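Peptidoglycan DD-endopeptidase ShyB (PDB 2GU1) cleaves the peptide cross-links between adjacent peptidoglycan strands as a zinc-dependent endopeptidase, probably letting new glycan be inserted as the cell wall expands. Local coordinates at residues H280-V286 with I298-T304. Numbering follows the deposited sequence.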
loop_
_atom_site.group_PDB
_atom_site.type_symbol
_atom_site.label_atom_id
_atom_site.label_comp_id
_atom_site.label_asym_id
_atom_site.label_seq_id
_atom_site.Cartn_x
_atom_site.Cartn_y
_atom_site.Cartn_z
ATOM N N HIS A 280 -7.396 -3.327 14.090
ATOM C CA HIS A 280 -7.977 -3.695 15.378
ATOM C C HIS A 280 -8.726 -5.024 15.369
ATOM O O HIS A 280 -9.551 -5.289 16.242
ATOM C CB HIS A 280 -8.909 -2.578 15.851
ATOM C CG HIS A 280 -8.267 -1.225 15.851
ATOM N ND1 HIS A 280 -7.157 -0.926 16.612
ATOM C CD2 HIS A 280 -8.573 -0.092 15.175
ATOM C CE1 HIS A 280 -6.806 0.331 16.406
ATOM N NE2 HIS A 280 -7.650 0.861 15.537
ATOM N N LEU A 281 -8.419 -5.866 14.396
ATOM C CA LEU A 281 -9.077 -7.155 14.275
ATOM C C LEU A 281 -8.894 -8.060 15.493
ATOM O O LEU A 281 -7.833 -8.078 16.123
ATOM C CB LEU A 281 -8.561 -7.867 13.022
ATOM C CG LEU A 281 -8.719 -7.114 11.693
ATOM C CD1 LEU A 281 -7.977 -7.851 10.598
ATOM C CD2 LEU A 281 -10.212 -6.989 11.340
ATOM N N ASP A 282 -9.935 -8.811 15.831
ATOM C CA ASP A 282 -9.848 -9.731 16.954
ATOM C C ASP A 282 -9.120 -10.984 16.465
ATOM O O ASP A 282 -8.350 -11.599 17.200
ATOM C CB ASP A 282 -11.239 -10.140 17.450
ATOM C CG ASP A 282 -11.168 -11.071 18.646
ATOM O OD1 ASP A 282 -10.682 -10.631 19.702
ATOM O OD2 ASP A 282 -11.574 -12.247 18.532
ATOM N N LYS A 283 -9.356 -11.330 15.204
ATOM C CA LYS A 283 -8.757 -12.516 14.595
ATOM C C LYS A 283 -8.604 -12.353 13.082
ATOM O O LYS A 283 -9.489 -11.799 12.425
ATOM C CB LYS A 283 -9.646 -13.732 14.874
ATOM C CG LYS A 283 -9.111 -15.059 14.355
ATOM C CD LYS A 283 -7.876 -15.494 15.136
ATOM C CE LYS A 283 -7.420 -16.894 14.736
ATOM N NZ LYS A 283 -6.248 -17.342 15.544
ATOM N N ILE A 284 -7.492 -12.845 12.533
ATOM C CA ILE A 284 -7.236 -12.776 11.092
ATOM C C ILE A 284 -7.374 -14.198 10.540
ATOM O O ILE A 284 -6.739 -15.123 11.040
ATOM C CB ILE A 284 -5.810 -12.211 10.800
ATOM C CG1 ILE A 284 -5.793 -10.704 11.084
ATOM C CG2 ILE A 284 -5.407 -12.485 9.339
ATOM C CD1 ILE A 284 -4.435 -10.041 10.941
ATOM N N LEU A 285 -8.205 -14.364 9.516
ATOM C CA LEU A 285 -8.463 -15.680 8.932
ATOM C C LEU A 285 -7.732 -16.007 7.632
ATOM O O LEU A 285 -8.020 -17.026 6.996
ATOM C CB LEU A 285 -9.968 -15.850 8.710
ATOM C CG LEU A 285 -10.861 -15.805 9.952
ATOM C CD1 LEU A 285 -12.318 -15.797 9.517
ATOM C CD2 LEU A 285 -10.571 -17.005 10.855
ATOM N N VAL A 286 -6.793 -15.157 7.234
ATOM C CA VAL A 286 -6.042 -15.387 6.006
ATOM C C VAL A 286 -4.555 -15.213 6.286
ATOM O O VAL A 286 -4.172 -14.751 7.359
ATOM C CB VAL A 286 -6.468 -14.397 4.889
ATOM C CG1 VAL A 286 -7.861 -14.741 4.389
ATOM C CG2 VAL A 286 -6.446 -12.977 5.422
ATOM N N ILE A 298 -12.310 -12.403 5.655
ATOM C CA ILE A 298 -10.871 -12.413 5.875
ATOM C C ILE A 298 -10.486 -12.265 7.342
ATOM O O ILE A 298 -9.348 -12.549 7.727
ATOM C CB ILE A 298 -10.191 -11.295 5.052
ATOM C CG1 ILE A 298 -10.747 -9.929 5.458
ATOM C CG2 ILE A 298 -10.424 -11.540 3.569
ATOM C CD1 ILE A 298 -10.166 -8.757 4.652
ATOM N N ALA A 299 -11.431 -11.827 8.165
ATOM C CA ALA A 299 -11.148 -11.663 9.582
ATOM C C ALA A 299 -12.404 -11.414 10.395
ATOM O O ALA A 299 -13.512 -11.358 9.857
ATOM C CB ALA A 299 -10.174 -10.508 9.786
ATOM N N LEU A 300 -12.211 -11.262 11.699
ATOM C CA LEU A 300 -13.302 -10.984 12.609
ATOM C C LEU A 300 -12.919 -9.677 13.290
ATOM O O LEU A 300 -11.798 -9.537 13.804
ATOM C CB LEU A 300 -13.446 -12.112 13.638
ATOM C CG LEU A 300 -13.716 -13.508 13.053
ATOM C CD1 LEU A 300 -13.870 -14.523 14.187
ATOM C CD2 LEU A 300 -14.980 -13.477 12.200
ATOM N N ALA A 301 -13.830 -8.712 13.260
ATOM C CA ALA A 301 -13.580 -7.415 13.880
ATOM C C ALA A 301 -13.220 -7.583 15.342
ATOM O O ALA A 301 -13.577 -8.582 15.976
ATOM C CB ALA A 301 -14.806 -6.513 13.725
ATOM N N GLY A 302 -12.507 -6.609 15.896
ATOM C CA GLY A 302 -12.110 -6.733 17.280
ATOM C C GLY A 302 -11.910 -5.400 17.959
ATOM O O GLY A 302 -12.502 -4.396 17.567
ATOM N N ALA A 303 -11.064 -5.415 18.979
ATOM C CA ALA A 303 -10.734 -4.233 19.752
ATOM C C ALA A 303 -9.269 -4.329 20.163
ATOM O O ALA A 303 -8.912 -3.909 21.258
ATOM C CB ALA A 303 -11.610 -4.168 20.980
ATOM N N THR A 304 -8.432 -4.911 19.304
ATOM C CA THR A 304 -7.006 -5.030 19.619
ATOM C C THR A 304 -6.294 -3.717 19.308
ATOM O O THR A 304 -6.781 -2.896 18.521
ATOM C CB THR A 304 -6.309 -6.187 18.842
ATOM O OG1 THR A 304 -6.519 -6.036 17.432
ATOM C CG2 THR A 304 -6.845 -7.549 19.302
HETATM O O HOH W 1 -10.430 -8.228 20.126
#
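His280 donates from ND1 to the carbonyl O of Thr304 at 2.8 Å, the acceptor sitting at the ring edge, in plane, with the donor nearly along the C=O axis (165°). This bond helps hold the ring's rotation beside the catalytic centre of the M23 peptidase domain: the imidazole touches zinc ligand His313, meets the ring of His311, and lies about 6 Å, side chain to metal, from the zinc ion. Thr304 returns the grip. Its OG1, placed between its own backbone N and carbonyl carbon (chi1 55°), donates to Leu281 O at 2.8 Å from above the carbonyl plane and also bonds Asn264 N, while Asn264 ND2 gives that same carbonyl a second donor. Thr304 N closes the pairing on His280 O.

Further along, the chains run as antiparallel strands with a classic beta bulge, in which Asp282 and Lys283 together pair with Leu300. Leu300 O takes a 2.8 Å bond from Asp282 N and a weak one from Lys283 N; Leu300 N answers to Lys283 O. Gly302 brings its CA to 3.3 Å from Asp282 N, so the two backbones run close together here. With its carboxylate swung anti to the backbone N (chi1 -178°), Asp282 reaches by OD1 a water that accepts from Ala303 N.

Beyond the bulge Leu285 N bonds Ile298 O, and apolar groups fill in around the backbone. The CB of Ala299 touches Lys283 O and, in a direction roughly at right angles, Leu281 CD1 at 3.5 Å. Val286 and Ile298 cross at a slant and both rest on Leu266 of strand 265-269; between them, Val286 CG2 comes to 4.1 Å from Ile298 CB.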